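Local coordinates for protein pyridine synthase TbtD (Thermobispora bispora, PDB 5WA4) that probably forms the pyridine core of the thiopeptide antibiotic thiomuracin by a formal [4+2] aza-cycloaddition, and binds the leader peptide of its substrate, at residues A162-A174 with L328-A342. Numbering follows the deposited sequence.
Sequences ASLPTIAFDLVVA and LGLTPHQRFLVCHLA
Leu328 meets Leu164 and Ile167 through apolar side chains. Leu328 CB lies 3.9 Å from Leu164 CD1, and its CD1 reaches Ile167 CG2. Gly329 ends helix 307-328 in a Schellman motif, with positive phi. Leu164 CD2 rests against this turn, 3.6 Å from Leu330 N. The two methyls of Leu330 divide their contacts: CD1 packs on Leu164 CG, and CD2 lies 3.7 Å from Ala168 CB. Thr331 and Gln334 form a capping box at the start of the next helix: Gln334 N donates to Thr331 OG1, and Thr331 N to a lone pair of Gln334 OE1, which helps fix the amide. Gln334 NE2 then lies 3.7 Å from Pro165 CG. Val338 points at helix 164-178, and its two methyls rest on the backbone there one turn apart. Val338 CG1, anti to the backbone N (chi1 163°), sits 3.6 Å from Phe169 CA, while CG2 approaches Pro165 O. At Ala342 the CA lies 3.6 Å from Phe169 CE2. Its CB touches Val173 CG2, which lies over one face of the Phe169 ring, toward its rim. The axes of 164-174 and 332-342 come within 9.4 Å and cross at -55°. Pro165, Phe169 and Leu341 also pack on the bound leader peptide. Helices 184-201 and 220-235 touch both segments, within the helical part of the chain, apart from the four-stranded antiparallel sheet.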
loop_
_atom_site.group_PDB
_atom_site.type_symbol
_atom_site.label_atom_id
_atom_site.label_comp_id
_atom_site.label_asym_id
_atom_site.label_seq_id
_atom_site.Cartn_x
_atom_site.Cartn_y
_atom_site.Cartn_z
ATOM N N ALA E 162 -24.490 41.510 2.078
ATOM C CA ALA E 162 -24.885 40.261 1.434
ATOM C C ALA E 162 -23.930 39.182 1.868
ATOM O O ALA E 162 -22.745 39.424 2.052
ATOM C CB ALA E 162 -24.898 40.379 -0.066
ATOM N N SER E 163 -24.473 37.990 2.050
ATOM C CA SER E 163 -23.710 36.848 2.514
ATOM C C SER E 163 -22.793 36.273 1.411
ATOM O O SER E 163 -23.278 35.678 0.447
ATOM C CB SER E 163 -24.695 35.792 3.033
ATOM O OG SER E 163 -24.167 34.479 3.042
ATOM N N LEU E 164 -21.478 36.463 1.552
ATOM C CA LEU E 164 -20.499 35.865 0.633
ATOM C C LEU E 164 -20.739 34.364 0.371
ATOM O O LEU E 164 -20.645 33.926 -0.785
ATOM C CB LEU E 164 -19.066 36.064 1.138
ATOM C CG LEU E 164 -18.063 35.440 0.168
ATOM C CD1 LEU E 164 -18.367 35.900 -1.296
ATOM C CD2 LEU E 164 -16.622 35.759 0.579
ATOM N N PRO E 165 -21.052 33.575 1.422
ATOM C CA PRO E 165 -21.414 32.184 1.125
ATOM C C PRO E 165 -22.577 32.037 0.168
ATOM O O PRO E 165 -22.625 31.046 -0.548
ATOM C CB PRO E 165 -21.776 31.624 2.503
ATOM C CG PRO E 165 -20.865 32.334 3.400
ATOM C CD PRO E 165 -20.799 33.749 2.860
ATOM N N THR E 166 -23.491 32.999 0.157
ATOM C CA THR E 166 -24.696 32.902 -0.669
ATOM C C THR E 166 -24.351 33.223 -2.112
ATOM O O THR E 166 -24.969 32.704 -3.034
ATOM C CB THR E 166 -25.829 33.851 -0.170
ATOM O OG1 THR E 166 -25.967 33.720 1.250
ATOM C CG2 THR E 166 -27.179 33.512 -0.839
ATOM N N ILE E 167 -23.372 34.089 -2.310
ATOM C CA ILE E 167 -22.875 34.293 -3.650
ATOM C C ILE E 167 -22.229 32.989 -4.138
ATOM O O ILE E 167 -22.562 32.485 -5.218
ATOM C CB ILE E 167 -21.880 35.448 -3.712
ATOM C CG1 ILE E 167 -22.605 36.758 -3.352
ATOM C CG2 ILE E 167 -21.222 35.496 -5.096
ATOM C CD1 ILE E 167 -21.709 38.013 -3.292
ATOM N N ALA E 168 -21.352 32.426 -3.313
ATOM C CA ALA E 168 -20.698 31.169 -3.638
ATOM C C ALA E 168 -21.709 30.060 -3.892
ATOM O O ALA E 168 -21.520 29.247 -4.794
ATOM C CB ALA E 168 -19.759 30.764 -2.560
ATOM N N PHE E 169 -22.789 30.019 -3.124
ATOM C CA PHE E 169 -23.774 28.972 -3.357
ATOM C C PHE E 169 -24.316 29.095 -4.781
ATOM O O PHE E 169 -24.328 28.115 -5.527
ATOM C CB PHE E 169 -24.904 29.044 -2.334
ATOM C CG PHE E 169 -25.960 27.972 -2.500
ATOM C CD1 PHE E 169 -27.085 28.200 -3.281
ATOM C CD2 PHE E 169 -25.829 26.745 -1.875
ATOM C CE1 PHE E 169 -28.060 27.215 -3.432
ATOM C CE2 PHE E 169 -26.812 25.760 -2.016
ATOM C CZ PHE E 169 -27.926 25.999 -2.791
ATOM N N ASP E 170 -24.732 30.308 -5.156
ATOM C CA ASP E 170 -25.291 30.560 -6.482
ATOM C C ASP E 170 -24.297 30.150 -7.597
ATOM O O ASP E 170 -24.636 29.337 -8.461
ATOM C CB ASP E 170 -25.687 32.041 -6.652
ATOM C CG ASP E 170 -26.850 32.487 -5.738
ATOM O OD1 ASP E 170 -27.639 31.646 -5.267
ATOM O OD2 ASP E 170 -26.990 33.716 -5.520
ATOM N N LEU E 171 -23.077 30.693 -7.562
ATOM C CA LEU E 171 -22.080 30.401 -8.593
ATOM C C LEU E 171 -21.796 28.914 -8.717
ATOM O O LEU E 171 -21.859 28.348 -9.810
ATOM C CB LEU E 171 -20.778 31.145 -8.317
ATOM C CG LEU E 171 -20.939 32.660 -8.392
ATOM C CD1 LEU E 171 -19.599 33.389 -8.236
ATOM C CD2 LEU E 171 -21.668 33.049 -9.672
ATOM N N VAL E 172 -21.489 28.278 -7.596
ATOM C CA VAL E 172 -21.189 26.847 -7.593
ATOM C C VAL E 172 -22.327 26.024 -8.202
ATOM O O VAL E 172 -22.098 25.196 -9.064
ATOM C CB VAL E 172 -20.872 26.368 -6.154
ATOM C CG1 VAL E 172 -21.313 24.945 -5.921
ATOM C CG2 VAL E 172 -19.399 26.545 -5.859
ATOM N N VAL E 173 -23.553 26.264 -7.761
ATOM C CA VAL E 173 -24.712 25.551 -8.298
ATOM C C VAL E 173 -24.903 25.809 -9.803
ATOM O O VAL E 173 -25.230 24.895 -10.553
ATOM C CB VAL E 173 -26.017 25.959 -7.552
ATOM C CG1 VAL E 173 -27.239 25.293 -8.174
ATOM C CG2 VAL E 173 -25.936 25.608 -6.084
ATOM N N ALA E 174 -24.700 27.055 -10.229
ATOM C CA ALA E 174 -25.008 27.465 -11.597
ATOM C C ALA E 174 -24.067 26.800 -12.603
ATOM O O ALA E 174 -24.503 26.308 -13.658
ATOM C CB ALA E 174 -24.942 28.972 -11.732
ATOM N N LEU E 328 -12.743 35.960 -3.986
ATOM C CA LEU E 328 -13.777 36.749 -3.317
ATOM C C LEU E 328 -13.568 36.820 -1.795
ATOM O O LEU E 328 -14.184 37.645 -1.122
ATOM C CB LEU E 328 -15.173 36.182 -3.602
ATOM C CG LEU E 328 -15.660 36.097 -5.050
ATOM C CD1 LEU E 328 -17.107 35.628 -5.106
ATOM C CD2 LEU E 328 -15.504 37.421 -5.766
ATOM N N GLY E 329 -12.721 35.948 -1.256
ATOM C CA GLY E 329 -12.468 35.921 0.167
ATOM C C GLY E 329 -12.905 34.639 0.860
ATOM O O GLY E 329 -12.547 34.415 2.018
ATOM N N LEU E 330 -13.675 33.801 0.171
ATOM C CA LEU E 330 -14.172 32.533 0.730
ATOM C C LEU E 330 -13.042 31.668 1.265
ATOM O O LEU E 330 -11.995 31.531 0.634
ATOM C CB LEU E 330 -14.957 31.740 -0.318
ATOM C CG LEU E 330 -16.086 30.886 0.249
ATOM C CD1 LEU E 330 -17.206 31.801 0.747
ATOM C CD2 LEU E 330 -16.638 29.914 -0.780
ATOM N N THR E 331 -13.238 31.098 2.442
ATOM C CA THR E 331 -12.220 30.224 3.034
ATOM C C THR E 331 -12.496 28.823 2.540
ATOM O O THR E 331 -13.660 28.488 2.296
ATOM C CB THR E 331 -12.244 30.264 4.598
ATOM O OG1 THR E 331 -13.482 29.716 5.087
ATOM C CG2 THR E 331 -12.095 31.684 5.097
ATOM N N PRO E 332 -11.449 28.006 2.374
ATOM C CA PRO E 332 -11.669 26.620 1.924
ATOM C C PRO E 332 -12.807 25.949 2.676
ATOM O O PRO E 332 -13.642 25.296 2.040
ATOM C CB PRO E 332 -10.329 25.942 2.210
ATOM C CG PRO E 332 -9.335 27.038 1.991
ATOM C CD PRO E 332 -10.018 28.351 2.404
ATOM N N HIS E 333 -12.876 26.187 3.987
ATOM C CA HIS E 333 -13.907 25.628 4.853
ATOM C C HIS E 333 -15.280 26.110 4.441
ATOM O O HIS E 333 -16.242 25.334 4.381
ATOM C CB HIS E 333 -13.654 26.009 6.323
ATOM C CG HIS E 333 -14.662 25.439 7.264
ATOM N ND1 HIS E 333 -14.612 24.138 7.708
ATOM C CD2 HIS E 333 -15.798 25.967 7.779
ATOM C CE1 HIS E 333 -15.657 23.893 8.481
ATOM N NE2 HIS E 333 -16.386 24.993 8.545
ATOM N N GLN E 334 -15.388 27.405 4.169
ATOM C CA GLN E 334 -16.671 27.930 3.726
ATOM C C GLN E 334 -17.035 27.293 2.380
ATOM O O GLN E 334 -18.190 26.906 2.168
ATOM C CB GLN E 334 -16.641 29.457 3.630
ATOM C CG GLN E 334 -16.593 30.207 4.963
ATOM C CD GLN E 334 -16.536 31.720 4.779
ATOM O OE1 GLN E 334 -15.571 32.269 4.246
ATOM N NE2 GLN E 334 -17.600 32.400 5.197
ATOM N N ARG E 335 -16.049 27.156 1.486
ATOM C CA ARG E 335 -16.286 26.535 0.179
ATOM C C ARG E 335 -16.819 25.116 0.321
ATOM O O ARG E 335 -17.864 24.783 -0.272
ATOM C CB ARG E 335 -15.022 26.520 -0.671
ATOM C CG ARG E 335 -15.306 26.207 -2.169
ATOM C CD ARG E 335 -14.102 25.552 -2.857
ATOM N NE ARG E 335 -12.890 26.230 -2.425
ATOM C CZ ARG E 335 -11.774 25.606 -2.076
ATOM N NH1 ARG E 335 -11.713 24.284 -2.126
ATOM N NH2 ARG E 335 -10.716 26.309 -1.678
ATOM N N PHE E 336 -16.137 24.286 1.119
ATOM C CA PHE E 336 -16.622 22.922 1.330
ATOM C C PHE E 336 -18.023 22.880 1.939
ATOM O O PHE E 336 -18.836 22.035 1.570
ATOM C CB PHE E 336 -15.637 22.133 2.172
ATOM C CG PHE E 336 -14.309 21.968 1.496
ATOM C CD1 PHE E 336 -14.232 21.360 0.242
ATOM C CD2 PHE E 336 -13.153 22.447 2.067
ATOM C CE1 PHE E 336 -13.012 21.221 -0.422
ATOM C CE2 PHE E 336 -11.922 22.310 1.409
ATOM C CZ PHE E 336 -11.852 21.699 0.166
ATOM N N LEU E 337 -18.334 23.820 2.826
ATOM C CA LEU E 337 -19.662 23.857 3.422
ATOM C C LEU E 337 -20.712 24.197 2.387
ATOM O O LEU E 337 -21.754 23.532 2.300
ATOM C CB LEU E 337 -19.713 24.873 4.558
ATOM C CG LEU E 337 -21.091 25.236 5.102
ATOM C CD1 LEU E 337 -21.686 24.028 5.800
ATOM C CD2 LEU E 337 -20.989 26.455 6.015
ATOM N N VAL E 338 -20.449 25.238 1.602
ATOM C CA VAL E 338 -21.336 25.583 0.483
ATOM C C VAL E 338 -21.566 24.414 -0.523
ATOM O O VAL E 338 -22.712 24.139 -0.893
ATOM C CB VAL E 338 -20.805 26.813 -0.248
ATOM C CG1 VAL E 338 -21.428 26.936 -1.611
ATOM C CG2 VAL E 338 -21.080 28.051 0.591
ATOM N N CYS E 339 -20.506 23.700 -0.927
ATOM C CA CYS E 339 -20.695 22.536 -1.808
ATOM C C CYS E 339 -21.515 21.483 -1.101
ATOM O O CYS E 339 -22.350 20.822 -1.711
ATOM C CB CYS E 339 -19.376 21.895 -2.256
ATOM S SG CYS E 339 -18.218 22.944 -3.169
ATOM N N HIS E 340 -21.265 21.291 0.183
ATOM C CA HIS E 340 -21.986 20.244 0.869
ATOM C C HIS E 340 -23.487 20.589 0.910
ATOM O O HIS E 340 -24.347 19.715 0.709
ATOM C CB HIS E 340 -21.436 20.027 2.263
ATOM C CG HIS E 340 -22.109 18.918 2.996
ATOM N ND1 HIS E 340 -21.639 17.624 2.977
ATOM C CD2 HIS E 340 -23.255 18.896 3.719
ATOM C CE1 HIS E 340 -22.448 16.856 3.684
ATOM N NE2 HIS E 340 -23.442 17.603 4.139
ATOM N N LEU E 341 -23.797 21.864 1.130
ATOM C CA LEU E 341 -25.191 22.300 1.147
ATOM C C LEU E 341 -25.824 22.252 -0.252
ATOM O O LEU E 341 -27.016 21.968 -0.388
ATOM C CB LEU E 341 -25.302 23.712 1.737
ATOM C CG LEU E 341 -24.998 23.794 3.241
ATOM C CD1 LEU E 341 -24.853 25.230 3.736
ATOM C CD2 LEU E 341 -26.077 23.045 4.009
ATOM N N ALA E 342 -25.044 22.521 -1.297
ATOM C CA ALA E 342 -25.603 22.410 -2.643
ATOM C C ALA E 342 -26.016 20.982 -2.878
ATOM O O ALA E 342 -27.131 20.733 -3.332
ATOM C CB ALA E 342 -24.636 22.854 -3.687
#